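Local coordinates for protein CsuE (Acinetobacter baumannii, PDB 6FJY), which forms the tip adhesion subunit of archaic chaperone-usher Csu pili, pairs with the chaperone CsuC before assembly, and probably mediates attachment in biofilm formation, at residues Leu48-Glu53 against Val129-Ser134; Leu73-Glu78 against Gly102-Tyr107; Ser204-Arg209 against Tyr283-Lys288; Ser219-Leu224 against Thr305-Val310. All coordinates share one frame; numbering follows the deposited sequence.

Contact 1: Leu48-Glu53 against Val129-Ser134; sequences LKYRVE and VKWFYS
K49 and F132 face each other as a hydrogen-bonded pair where strands 47-54 and 119-136 run antiparallel in the N-terminal half of the chain, consistent with an Ig-like beta sandwich there too. Their axes approach to 4.5 Å, with N-to-C directions 164° apart. The backbone bonds K49 N to F132 O and F132 N to K49 O close this pair; R51 N to K130 O and K130 N to R51 O close the next.

K130 can be traced outward. CB packs beside R51 CB and the R51 carbonyl. K130 CD then lies over one face of the R51 guanidinium, 3.8 Å from R51 CZ, as the two chains run side by side in the same direction. A turn about the CG-CD bond (chi3 -64°) carries K130 CE to 3.4 Å from E53 OE2. K130 NZ makes its main salt bridge with D168 OD1; E53 OE2, 3.8 Å from K130 NZ, is a long second partner. These carboxylates probably offset the nearby like charge of R51.

F132, on the same side of the sheet, receives K49 CE over one ring face and, obliquely, R51 NH2, 3.6 Å from F132 CZ. On the reverse side, L48, Y50, V129 and W131 are buried. W131 NE1 bonds to S169 and Y50 OH to D74, satisfying both polar ends. Y50 CB touches V129 CG1 at 3.6 Å and W131 CE3 at 3.7 Å; L48 CD2 approaches the indole at its edge, 4.1 Å from W131 CE3.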
loop_
_atom_site.group_PDB
_atom_site.type_symbol
_atom_site.label_atom_id
_atom_site.label_comp_id
_atom_site.label_asym_id
_atom_site.label_seq_id
_atom_site.Cartn_x
_atom_site.Cartn_y
_atom_site.Cartn_z
ATOM N N LEU D 48 31.132 -5.532 21.983
ATOM C CA LEU D 48 30.542 -4.625 21.006
ATOM C C LEU D 48 30.040 -3.388 21.732
ATOM O O LEU D 48 29.179 -3.493 22.611
ATOM C CB LEU D 48 29.407 -5.298 20.247
ATOM C CG LEU D 48 29.001 -4.628 18.930
ATOM C CD1 LEU D 48 28.443 -5.667 17.982
ATOM C CD2 LEU D 48 27.983 -3.520 19.153
ATOM N N LYS D 49 30.589 -2.230 21.374
ATOM C CA LYS D 49 30.020 -0.939 21.712
ATOM C C LYS D 49 29.947 -0.113 20.433
ATOM O O LYS D 49 30.721 -0.327 19.494
ATOM C CB LYS D 49 30.836 -0.212 22.800
ATOM C CG LYS D 49 31.960 0.686 22.306
ATOM C CD LYS D 49 32.691 1.376 23.486
ATOM C CE LYS D 49 33.748 2.365 22.996
ATOM N NZ LYS D 49 34.619 2.919 24.078
ATOM N N TYR D 50 28.980 0.801 20.377
ATOM C CA TYR D 50 28.785 1.629 19.197
ATOM C C TYR D 50 28.711 3.096 19.594
ATOM O O TYR D 50 28.538 3.443 20.765
ATOM C CB TYR D 50 27.524 1.232 18.396
ATOM C CG TYR D 50 26.187 1.444 19.097
ATOM C CD1 TYR D 50 25.500 2.651 18.991
ATOM C CD2 TYR D 50 25.600 0.426 19.835
ATOM C CE1 TYR D 50 24.274 2.841 19.626
ATOM C CE2 TYR D 50 24.382 0.610 20.462
ATOM C CZ TYR D 50 23.726 1.813 20.357
ATOM O OH TYR D 50 22.521 1.973 20.990
ATOM N N ARG D 51 28.871 3.953 18.588
ATOM C CA ARG D 51 28.816 5.395 18.764
ATOM C C ARG D 51 28.011 5.968 17.614
ATOM O O ARG D 51 28.381 5.787 16.449
ATOM C CB ARG D 51 30.222 6.009 18.802
ATOM C CG ARG D 51 30.235 7.519 19.003
ATOM C CD ARG D 51 31.574 8.128 18.570
ATOM N NE ARG D 51 32.707 7.494 19.244
ATOM C CZ ARG D 51 33.987 7.757 18.990
ATOM N NH1 ARG D 51 34.331 8.658 18.075
ATOM N NH2 ARG D 51 34.930 7.114 19.660
ATOM N N VAL D 52 26.915 6.649 17.930
ATOM C CA VAL D 52 26.133 7.307 16.891
ATOM C C VAL D 52 26.835 8.600 16.496
ATOM O O VAL D 52 27.013 9.501 17.321
ATOM C CB VAL D 52 24.702 7.574 17.361
ATOM C CG1 VAL D 52 23.870 8.099 16.206
ATOM C CG2 VAL D 52 24.113 6.312 17.921
ATOM N N GLU D 53 27.255 8.689 15.237
ATOM C CA GLU D 53 27.868 9.921 14.728
ATOM C C GLU D 53 26.766 10.851 14.228
ATOM O O GLU D 53 26.486 11.883 14.841
ATOM C CB GLU D 53 28.892 9.615 13.630
ATOM C CG GLU D 53 30.269 9.190 14.122
ATOM C CD GLU D 53 31.312 9.215 13.007
ATOM O OE1 GLU D 53 30.914 9.222 11.824
ATOM O OE2 GLU D 53 32.526 9.237 13.302
ATOM N N VAL D 129 27.329 5.280 12.252
ATOM C CA VAL D 129 27.673 4.650 13.517
ATOM C C VAL D 129 29.120 4.185 13.465
ATOM O O VAL D 129 29.567 3.598 12.471
ATOM C CB VAL D 129 26.731 3.469 13.847
ATOM C CG1 VAL D 129 27.082 2.866 15.194
ATOM C CG2 VAL D 129 25.282 3.929 13.848
ATOM N N LYS D 130 29.852 4.456 14.538
ATOM C CA LYS D 130 31.178 3.907 14.744
ATOM C C LYS D 130 31.038 2.681 15.630
ATOM O O LYS D 130 30.495 2.771 16.739
ATOM C CB LYS D 130 32.118 4.937 15.372
ATOM C CG LYS D 130 33.589 4.519 15.364
ATOM C CD LYS D 130 34.496 5.679 15.794
ATOM C CE LYS D 130 34.434 6.853 14.825
ATOM N NZ LYS D 130 35.294 6.638 13.619
ATOM N N TRP D 131 31.519 1.544 15.134
ATOM C CA TRP D 131 31.439 0.265 15.818
ATOM C C TRP D 131 32.818 -0.161 16.298
ATOM O O TRP D 131 33.815 0.003 15.588
ATOM C CB TRP D 131 30.874 -0.813 14.893
ATOM C CG TRP D 131 29.624 -0.409 14.189
ATOM C CD1 TRP D 131 29.529 0.269 13.016
ATOM C CD2 TRP D 131 28.286 -0.665 14.617
ATOM N NE1 TRP D 131 28.214 0.457 12.682
ATOM C CE2 TRP D 131 27.427 -0.113 13.648
ATOM C CE3 TRP D 131 27.729 -1.319 15.721
ATOM C CZ2 TRP D 131 26.038 -0.187 13.755
ATOM C CZ3 TRP D 131 26.349 -1.393 15.822
ATOM C CH2 TRP D 131 25.522 -0.827 14.849
ATOM N N PHE D 132 32.857 -0.712 17.507
ATOM C CA PHE D 132 34.048 -1.319 18.088
ATOM C C PHE D 132 33.636 -2.726 18.501
ATOM O O PHE D 132 32.847 -2.891 19.438
ATOM C CB PHE D 132 34.558 -0.513 19.288
ATOM C CG PHE D 132 34.742 0.965 19.017
ATOM C CD1 PHE D 132 33.654 1.828 18.987
ATOM C CD2 PHE D 132 36.012 1.493 18.828
ATOM C CE1 PHE D 132 33.826 3.192 18.749
ATOM C CE2 PHE D 132 36.198 2.854 18.598
ATOM C CZ PHE D 132 35.105 3.705 18.559
ATOM N N TYR D 133 34.137 -3.742 17.797
ATOM C CA TYR D 133 33.656 -5.100 18.011
ATOM C C TYR D 133 34.805 -6.097 18.039
ATOM O O TYR D 133 35.860 -5.883 17.434
ATOM C CB TYR D 133 32.642 -5.523 16.931
ATOM C CG TYR D 133 33.162 -5.435 15.516
ATOM C CD1 TYR D 133 33.809 -6.516 14.921
ATOM C CD2 TYR D 133 33.000 -4.276 14.769
ATOM C CE1 TYR D 133 34.282 -6.440 13.629
ATOM C CE2 TYR D 133 33.474 -4.190 13.469
ATOM C CZ TYR D 133 34.118 -5.270 12.907
ATOM O OH TYR D 133 34.589 -5.178 11.617
ATOM N N SER D 134 34.578 -7.196 18.762
ATOM C CA SER D 134 35.433 -8.383 18.718
ATOM C C SER D 134 34.525 -9.593 18.907
ATOM O O SER D 134 34.147 -9.925 20.037
ATOM C CB SER D 134 36.523 -8.347 19.775
ATOM O OG SER D 134 37.311 -9.517 19.691
#

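Contact 2: Leu73-Glu78 against Gly102-Tyr107; sequences LDSNNE and GNLPFY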
loop_
_atom_site.group_PDB
_atom_site.type_symbol
_atom_site.label_atom_id
_atom_site.label_comp_id
_atom_site.label_asym_id
_atom_site.label_seq_id
_atom_site.Cartn_x
_atom_site.Cartn_y
_atom_site.Cartn_z
ATOM N N LEU D 73 15.948 2.738 17.702
ATOM C CA LEU D 73 16.300 1.888 18.826
ATOM C C LEU D 73 17.284 0.820 18.375
ATOM O O LEU D 73 17.234 0.349 17.237
ATOM C CB LEU D 73 15.055 1.224 19.443
ATOM C CG LEU D 73 13.927 2.101 20.004
ATOM C CD1 LEU D 73 12.841 2.332 18.973
ATOM C CD2 LEU D 73 13.346 1.462 21.258
ATOM N N ASP D 74 18.172 0.431 19.296
ATOM C CA ASP D 74 19.230 -0.533 19.023
ATOM C C ASP D 74 18.699 -1.957 19.144
ATOM O O ASP D 74 17.502 -2.191 19.314
ATOM C CB ASP D 74 20.414 -0.309 19.963
ATOM C CG ASP D 74 20.025 -0.404 21.433
ATOM O OD1 ASP D 74 18.885 -0.819 21.722
ATOM O OD2 ASP D 74 20.859 -0.055 22.301
ATOM N N SER D 75 19.610 -2.929 19.089
ATOM C CA SER D 75 19.225 -4.332 19.048
ATOM C C SER D 75 18.596 -4.817 20.351
ATOM O O SER D 75 17.990 -5.890 20.366
ATOM C CB SER D 75 20.444 -5.188 18.700
ATOM O OG SER D 75 21.060 -4.727 17.509
ATOM N N ASN D 76 18.737 -4.070 21.445
ATOM C CA ASN D 76 18.100 -4.415 22.709
ATOM C C ASN D 76 16.854 -3.573 22.975
ATOM O O ASN D 76 16.409 -3.479 24.122
ATOM C CB ASN D 76 19.099 -4.266 23.856
ATOM C CG ASN D 76 20.263 -5.229 23.745
ATOM O OD1 ASN D 76 20.077 -6.448 23.678
ATOM N ND2 ASN D 76 21.476 -4.685 23.726
ATOM N N ASN D 77 16.294 -2.963 21.930
ATOM C CA ASN D 77 15.153 -2.045 22.021
ATOM C C ASN D 77 15.422 -0.876 22.970
ATOM O O ASN D 77 14.528 -0.411 23.678
ATOM C CB ASN D 77 13.867 -2.781 22.401
ATOM C CG ASN D 77 12.983 -3.067 21.193
ATOM O OD1 ASN D 77 12.135 -2.251 20.822
ATOM N ND2 ASN D 77 13.191 -4.218 20.564
ATOM N N GLU D 78 16.653 -0.367 22.956
ATOM C CA GLU D 78 17.011 0.844 23.682
ATOM C C GLU D 78 17.191 2.012 22.720
ATOM O O GLU D 78 17.807 1.871 21.658
ATOM C CB GLU D 78 18.286 0.646 24.503
ATOM C CG GLU D 78 18.087 -0.229 25.719
ATOM C CD GLU D 78 19.132 0.009 26.781
ATOM O OE1 GLU D 78 20.337 -0.033 26.452
ATOM O OE2 GLU D 78 18.748 0.249 27.948
ATOM N N GLY D 102 23.537 -11.950 8.581
ATOM C CA GLY D 102 24.001 -11.648 9.926
ATOM C C GLY D 102 23.833 -10.195 10.308
ATOM O O GLY D 102 24.706 -9.625 10.971
ATOM N N ASN D 103 22.723 -9.584 9.908
ATOM C CA ASN D 103 22.531 -8.164 10.144
ATOM C C ASN D 103 22.219 -7.915 11.608
ATOM O O ASN D 103 21.311 -8.524 12.179
ATOM C CB ASN D 103 21.410 -7.620 9.264
ATOM C CG ASN D 103 21.809 -7.529 7.805
ATOM O OD1 ASN D 103 22.994 -7.482 7.472
ATOM N ND2 ASN D 103 20.815 -7.512 6.923
ATOM N N LEU D 104 22.980 -7.032 12.223
ATOM C CA LEU D 104 22.603 -6.551 13.533
ATOM C C LEU D 104 21.478 -5.549 13.342
ATOM O O LEU D 104 21.660 -4.563 12.619
ATOM C CB LEU D 104 23.780 -5.914 14.245
ATOM C CG LEU D 104 23.492 -5.609 15.708
ATOM C CD1 LEU D 104 23.185 -6.889 16.473
ATOM C CD2 LEU D 104 24.666 -4.894 16.306
ATOM N N PRO D 105 20.293 -5.791 13.900
ATOM C CA PRO D 105 19.149 -4.932 13.596
ATOM C C PRO D 105 18.994 -3.773 14.563
ATOM O O PRO D 105 19.248 -3.880 15.765
ATOM C CB PRO D 105 17.962 -5.898 13.722
ATOM C CG PRO D 105 18.400 -6.852 14.771
ATOM C CD PRO D 105 19.883 -7.026 14.595
ATOM N N PHE D 106 18.598 -2.642 13.999
ATOM C CA PHE D 106 18.022 -1.524 14.722
ATOM C C PHE D 106 16.550 -1.419 14.337
ATOM O O PHE D 106 16.082 -2.074 13.400
ATOM C CB PHE D 106 18.756 -0.212 14.409
ATOM C CG PHE D 106 20.050 -0.018 15.161
ATOM C CD1 PHE D 106 20.641 -1.055 15.863
ATOM C CD2 PHE D 106 20.669 1.223 15.170
ATOM C CE1 PHE D 106 21.831 -0.857 16.551
ATOM C CE2 PHE D 106 21.854 1.425 15.856
ATOM C CZ PHE D 106 22.437 0.384 16.546
ATOM N N TYR D 107 15.826 -0.562 15.048
ATOM C CA TYR D 107 14.384 -0.482 14.897
ATOM C C TYR D 107 13.966 0.973 14.777
ATOM O O TYR D 107 14.486 1.841 15.485
ATOM C CB TYR D 107 13.655 -1.163 16.081
ATOM C CG TYR D 107 14.007 -2.634 16.235
ATOM C CD1 TYR D 107 13.290 -3.620 15.566
ATOM C CD2 TYR D 107 15.078 -3.035 17.033
ATOM C CE1 TYR D 107 13.624 -4.963 15.702
ATOM C CE2 TYR D 107 15.420 -4.376 17.171
ATOM C CZ TYR D 107 14.691 -5.332 16.508
ATOM O OH TYR D 107 15.030 -6.658 16.643
#
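S75 reaches across to P105 through its hydroxyl: S75 OG donates to P105 O at 2.7 Å, tilted 26° from the carbonyl plane. With OG anti to its own carbonyl carbon (chi1 -54°), S75 OG also comes against L104, 3.2 Å from L104 CG. The neighbouring D74 lays its CA over one face of the F106 ring, 3.8 Å from the centroid, a CH-pi contact that CB extends to F106 CE1. Y107 is approached in two ways: D74 O lies in the ring plane at its edge, 3.4 Å from Y107 CD2, whereas N77 ND2 sits over a face, with amide and ring planes 24° apart.

The backbone sets these positions. L73 and Y107 form an antiparallel hydrogen-bonded pair, L73 N to Y107 O and Y107 N to L73 O both measuring 2.8 Å. Beyond it the chain folds into a type I turn from D74 to N77, closed by N77 N to D74 O. D74 OD1 secures the turn by accepting E78 N at 2.6 Å on its syn side, somewhat out of the carboxylate plane, with a weak bond from N76 N.

Further out, F106 packs on F29 and L104 pairs with S31, both of strand 24-31. The geometry is that of an antiparallel strand pair whose edge gives way to a type I beta turn: the turn follows strand 67-73 as it leaves strand 103-110 and does not link the two.

Contact 3: Ser204-Arg209 against Tyr283-Lys288; sequences SSMGIR and YVFTTK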
loop_
_atom_site.group_PDB
_atom_site.type_symbol
_atom_site.label_atom_id
_atom_site.label_comp_id
_atom_site.label_asym_id
_atom_site.label_seq_id
_atom_site.Cartn_x
_atom_site.Cartn_y
_atom_site.Cartn_z
ATOM N N SER D 204 -30.314 6.054 4.566
ATOM C CA SER D 204 -29.120 5.659 5.307
ATOM C C SER D 204 -27.888 6.335 4.715
ATOM O O SER D 204 -28.006 7.334 3.998
ATOM C CB SER D 204 -28.955 4.134 5.307
ATOM O OG SER D 204 -27.811 3.733 6.040
ATOM N N SER D 205 -26.703 5.805 5.009
ATOM C CA SER D 205 -25.476 6.414 4.524
ATOM C C SER D 205 -24.342 5.398 4.560
ATOM O O SER D 205 -24.401 4.390 5.270
ATOM C CB SER D 205 -25.113 7.661 5.345
ATOM O OG SER D 205 -24.754 7.344 6.680
ATOM N N MET D 206 -23.314 5.677 3.759
ATOM C CA MET D 206 -22.045 4.967 3.784
ATOM C C MET D 206 -20.944 5.959 4.132
ATOM O O MET D 206 -21.049 7.155 3.839
ATOM C CB MET D 206 -21.743 4.298 2.430
ATOM C CG MET D 206 -22.668 3.155 2.082
ATOM S SD MET D 206 -22.435 2.573 0.415
ATOM C CE MET D 206 -20.692 2.686 0.374
ATOM N N GLY D 207 -19.892 5.459 4.777
ATOM C CA GLY D 207 -18.784 6.299 5.179
ATOM C C GLY D 207 -17.447 5.767 4.701
ATOM O O GLY D 207 -17.142 4.586 4.888
ATOM N N ILE D 208 -16.638 6.631 4.084
ATOM C CA ILE D 208 -15.313 6.258 3.597
ATOM C C ILE D 208 -14.286 7.255 4.123
ATOM O O ILE D 208 -14.369 8.455 3.833
ATOM C CB ILE D 208 -15.264 6.182 2.063
ATOM C CG1 ILE D 208 -16.269 5.134 1.580
ATOM C CG2 ILE D 208 -13.856 5.845 1.599
ATOM C CD1 ILE D 208 -16.295 4.921 0.104
ATOM N N ARG D 209 -13.318 6.756 4.886
ATOM C CA ARG D 209 -12.235 7.555 5.445
ATOM C C ARG D 209 -10.972 7.246 4.653
ATOM O O ARG D 209 -10.479 6.112 4.675
ATOM C CB ARG D 209 -12.041 7.258 6.933
ATOM C CG ARG D 209 -13.309 7.479 7.760
ATOM C CD ARG D 209 -13.125 7.057 9.209
ATOM N NE ARG D 209 -11.867 7.564 9.752
ATOM C CZ ARG D 209 -10.898 6.800 10.246
ATOM N NH1 ARG D 209 -11.039 5.480 10.286
ATOM N NH2 ARG D 209 -9.790 7.360 10.715
ATOM N N TYR D 283 -21.924 9.205 2.117
ATOM C CA TYR D 283 -22.820 9.090 0.967
ATOM C C TYR D 283 -24.212 8.749 1.487
ATOM O O TYR D 283 -24.481 7.604 1.847
ATOM C CB TYR D 283 -22.326 8.034 -0.022
ATOM C CG TYR D 283 -20.928 8.274 -0.547
ATOM C CD1 TYR D 283 -19.808 7.892 0.193
ATOM C CD2 TYR D 283 -20.726 8.867 -1.794
ATOM C CE1 TYR D 283 -18.522 8.106 -0.291
ATOM C CE2 TYR D 283 -19.452 9.092 -2.279
ATOM C CZ TYR D 283 -18.355 8.710 -1.526
ATOM O OH TYR D 283 -17.089 8.935 -2.005
ATOM N N VAL D 284 -25.086 9.741 1.508
ATOM C CA VAL D 284 -26.473 9.548 1.899
ATOM C C VAL D 284 -27.218 8.918 0.734
ATOM O O VAL D 284 -26.976 9.246 -0.435
ATOM C CB VAL D 284 -27.108 10.883 2.336
ATOM C CG1 VAL D 284 -28.596 10.716 2.635
ATOM C CG2 VAL D 284 -26.386 11.412 3.558
ATOM N N PHE D 285 -28.114 7.987 1.048
ATOM C CA PHE D 285 -28.834 7.265 0.014
ATOM C C PHE D 285 -30.158 6.775 0.572
ATOM O O PHE D 285 -30.339 6.634 1.787
ATOM C CB PHE D 285 -28.007 6.099 -0.550
ATOM C CG PHE D 285 -27.768 4.971 0.422
ATOM C CD1 PHE D 285 -26.675 4.994 1.279
ATOM C CD2 PHE D 285 -28.612 3.866 0.448
ATOM C CE1 PHE D 285 -26.443 3.947 2.156
ATOM C CE2 PHE D 285 -28.385 2.818 1.324
ATOM C CZ PHE D 285 -27.305 2.859 2.183
ATOM N N THR D 286 -31.089 6.523 -0.343
ATOM C CA THR D 286 -32.449 6.151 0.004
ATOM C C THR D 286 -32.783 4.834 -0.663
ATOM O O THR D 286 -32.584 4.678 -1.872
ATOM C CB THR D 286 -33.440 7.229 -0.423
ATOM O OG1 THR D 286 -33.159 8.438 0.292
ATOM C CG2 THR D 286 -34.846 6.788 -0.113
ATOM N N THR D 287 -33.272 3.890 0.132
ATOM C CA THR D 287 -33.680 2.570 -0.333
ATOM C C THR D 287 -35.207 2.547 -0.352
ATOM O O THR D 287 -35.845 2.636 0.703
ATOM C CB THR D 287 -33.111 1.482 0.578
ATOM O OG1 THR D 287 -31.716 1.724 0.802
ATOM C CG2 THR D 287 -33.280 0.114 -0.044
ATOM N N LYS D 288 -35.786 2.456 -1.546
ATOM C CA LYS D 288 -37.231 2.500 -1.740
ATOM C C LYS D 288 -37.742 1.173 -2.290
ATOM O O LYS D 288 -37.013 0.429 -2.950
ATOM C CB LYS D 288 -37.635 3.621 -2.709
ATOM C CG LYS D 288 -37.224 5.028 -2.318
ATOM C CD LYS D 288 -37.423 6.001 -3.493
ATOM C CE LYS D 288 -36.901 7.411 -3.157
ATOM N NZ LYS D 288 -36.984 8.365 -4.303
#
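The F285 ring has S204 CA over one face, and F285 CE1 comes within 3.4 Å of S205 N; F285 CZ lies 3.8 Å from S204 CB. A chi1 of 68° turns the ring in towards the neighbouring strand. M206 crosses this side chain at about a right angle, M206 CG touching F285 CE1 at 3.9 Å. M206 SD is 5.3 Å from the centroid of the F285 ring and 40° off its normal, an oblique Met-aromatic contact.

The backbones are an antiparallel strand pair, 202-210 with 279-289, in the Spore Coat Protein U domain, an Ig-like beta sandwich. Two hydrogen-bonded pairs, S204 with F285 and M206 with Y283, flank the S205-V284 non-hydrogen-bonded pair. Their four backbone N-to-O bonds span 2.8 to 3.0 Å.

Along the same face of the sheet, Y283 continues the apolar row, with Y283 CE1 3.9 Å from I208 CD1. W263 meets the Y283 ring edge-to-face, V218 touches Y283, M206 and I208, and V188 packs against F285. On the reverse side, S205 CB meets Y283 O at 3.6 Å.

Contact 4: Ser219-Leu224 against Thr305-Val310; sequences SLNNGL and TVTVQV
This is an antiparallel strand pairing that turns into a side-chain-to-backbone contact where strand 217-220 ends beside strand 302-311. S219 and Q309 form a hydrogen-bonded pair, S219 N to Q309 O at 2.8 Å and Q309 N to S219 O at 2.7 Å. N221 N continues the pattern to T307 O. The return bond comes from a side chain: T307 N donates to N221 OD1 at 2.6 Å.

N221 OD1 also accepts G223 N at 3.1 Å, making an Asx turn. The two N-H groups reach OD1 from opposite faces of the amide plane, T307 N from 58° out of it and G223 N from 68°. With chi1 near +76°, the N221 amide folds back over its own backbone, and one oxygen can grip both the turn and the neighbouring strand.

Strand 302-311 belongs to the Ig-like sandwich of the Spore Coat Protein U domain, and a parallel strand of the chain of CsuC pairs with it along T305 to V310, extending the sheet across the interface as expected for donor-strand complementation. T307 OG1 bonds to Q113 and T305 OG1 to S111, both of the chain of CsuC.

On the apolar face, L220 lies alongside V308, L220 CD2 to V308 CG2 3.5 Å, and L220 CB meets V306 CG1 at 3.8 Å. L224 runs beside T305, L224 CD1 lying 3.8 Å from T305 CB.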
loop_
_atom_site.group_PDB
_atom_site.type_symbol
_atom_site.label_atom_id
_atom_site.label_comp_id
_atom_site.label_asym_id
_atom_site.label_seq_id
_atom_site.Cartn_x
_atom_site.Cartn_y
_atom_site.Cartn_z
ATOM N N SER D 219 -19.435 2.235 -6.717
ATOM C CA SER D 219 -20.516 1.676 -7.516
ATOM C C SER D 219 -21.264 0.615 -6.715
ATOM O O SER D 219 -20.725 -0.002 -5.784
ATOM C CB SER D 219 -19.995 1.073 -8.818
ATOM O OG SER D 219 -19.412 2.068 -9.638
ATOM N N LEU D 220 -22.521 0.406 -7.096
ATOM C CA LEU D 220 -23.366 -0.622 -6.501
ATOM C C LEU D 220 -23.905 -1.510 -7.610
ATOM O O LEU D 220 -24.385 -1.011 -8.634
ATOM C CB LEU D 220 -24.529 -0.018 -5.699
ATOM C CG LEU D 220 -24.230 0.907 -4.509
ATOM C CD1 LEU D 220 -25.528 1.268 -3.816
ATOM C CD2 LEU D 220 -23.261 0.288 -3.522
ATOM N N ASN D 221 -23.809 -2.821 -7.411
ATOM C CA ASN D 221 -24.315 -3.778 -8.384
ATOM C C ASN D 221 -25.839 -3.834 -8.281
ATOM O O ASN D 221 -26.474 -2.994 -7.637
ATOM C CB ASN D 221 -23.657 -5.140 -8.178
ATOM C CG ASN D 221 -24.213 -5.891 -6.980
ATOM O OD1 ASN D 221 -24.714 -5.299 -6.027
ATOM N ND2 ASN D 221 -24.120 -7.206 -7.029
ATOM N N ASN D 222 -26.442 -4.836 -8.920
ATOM C CA ASN D 222 -27.880 -5.048 -8.884
ATOM C C ASN D 222 -28.278 -6.184 -7.948
ATOM O O ASN D 222 -29.390 -6.710 -8.054
ATOM C CB ASN D 222 -28.402 -5.307 -10.294
ATOM C CG ASN D 222 -28.293 -4.085 -11.182
ATOM O OD1 ASN D 222 -28.360 -2.954 -10.706
ATOM N ND2 ASN D 222 -28.132 -4.308 -12.478
ATOM N N GLY D 223 -27.388 -6.576 -7.042
ATOM C CA GLY D 223 -27.736 -7.538 -6.016
ATOM C C GLY D 223 -27.756 -8.975 -6.507
ATOM O O GLY D 223 -27.267 -9.319 -7.587
ATOM N N LEU D 224 -28.348 -9.829 -5.674
ATOM C CA LEU D 224 -28.399 -11.260 -5.944
ATOM C C LEU D 224 -29.619 -11.675 -6.748
ATOM O O LEU D 224 -29.594 -12.739 -7.376
ATOM C CB LEU D 224 -28.384 -12.052 -4.632
ATOM C CG LEU D 224 -27.259 -11.695 -3.663
ATOM C CD1 LEU D 224 -27.342 -12.535 -2.393
ATOM C CD2 LEU D 224 -25.906 -11.861 -4.345
ATOM N N THR D 305 -28.249 -8.812 -1.179
ATOM C CA THR D 305 -26.894 -8.378 -0.861
ATOM C C THR D 305 -26.333 -7.616 -2.057
ATOM O O THR D 305 -26.168 -8.185 -3.142
ATOM C CB THR D 305 -26.010 -9.567 -0.489
ATOM O OG1 THR D 305 -26.676 -10.349 0.509
ATOM C CG2 THR D 305 -24.691 -9.085 0.075
ATOM N N VAL D 306 -26.059 -6.332 -1.857
ATOM C CA VAL D 306 -25.554 -5.457 -2.908
ATOM C C VAL D 306 -24.044 -5.345 -2.768
ATOM O O VAL D 306 -23.527 -5.115 -1.666
ATOM C CB VAL D 306 -26.215 -4.070 -2.840
ATOM C CG1 VAL D 306 -25.531 -3.115 -3.802
ATOM C CG2 VAL D 306 -27.692 -4.172 -3.161
ATOM N N THR D 307 -23.340 -5.518 -3.884
ATOM C CA THR D 307 -21.895 -5.368 -3.911
ATOM C C THR D 307 -21.550 -3.887 -4.030
ATOM O O THR D 307 -21.958 -3.223 -4.988
ATOM C CB THR D 307 -21.303 -6.172 -5.069
ATOM O OG1 THR D 307 -21.525 -7.570 -4.849
ATOM C CG2 THR D 307 -19.806 -5.935 -5.180
ATOM N N VAL D 308 -20.854 -3.361 -3.024
ATOM C CA VAL D 308 -20.289 -2.016 -3.057
ATOM C C VAL D 308 -18.887 -2.119 -3.651
ATOM O O VAL D 308 -17.982 -2.687 -3.032
ATOM C CB VAL D 308 -20.232 -1.380 -1.664
ATOM C CG1 VAL D 308 -19.746 0.063 -1.784
ATOM C CG2 VAL D 308 -21.578 -1.443 -0.968
ATOM N N GLN D 309 -18.704 -1.573 -4.847
ATOM C CA GLN D 309 -17.393 -1.541 -5.490
ATOM C C GLN D 309 -16.733 -0.190 -5.251
ATOM O O GLN D 309 -17.341 0.858 -5.499
ATOM C CB GLN D 309 -17.498 -1.812 -6.988
ATOM C CG GLN D 309 -16.148 -1.906 -7.671
ATOM C CD GLN D 309 -16.270 -2.179 -9.149
ATOM O OE1 GLN D 309 -17.102 -1.588 -9.835
ATOM N NE2 GLN D 309 -15.443 -3.084 -9.651
ATOM N N VAL D 310 -15.508 -0.218 -4.733
ATOM C CA VAL D 310 -14.668 0.967 -4.623
ATOM C C VAL D 310 -13.487 0.755 -5.563
ATOM O O VAL D 310 -12.703 -0.187 -5.392
ATOM C CB VAL D 310 -14.223 1.214 -3.178
ATOM C CG1 VAL D 310 -13.414 2.510 -3.064
ATOM C CG2 VAL D 310 -15.434 1.296 -2.299
#

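In the fold
Two groups of contacts occupy opposite sides of the chain's centre. Contacts 1 and 2 have centres about 13 Å apart and pack side chains against each other: W131 CH2 meets F106 CZ at 3.7 Å, and contact 2 falls within the sequence interval between the two strands of contact 1. Contacts 3 and 4, also about 13 Å apart between centres, lie in the Spore Coat Protein U domain; their segments alternate along the chain and M206 CE meets V308 CG1 at 3.5 Å. Between the groups, centres are about 47 to 59 Å apart and nothing touches. The chain thus forms two separate beta regions in series, the C-terminal one bound by CsuC at contact 4.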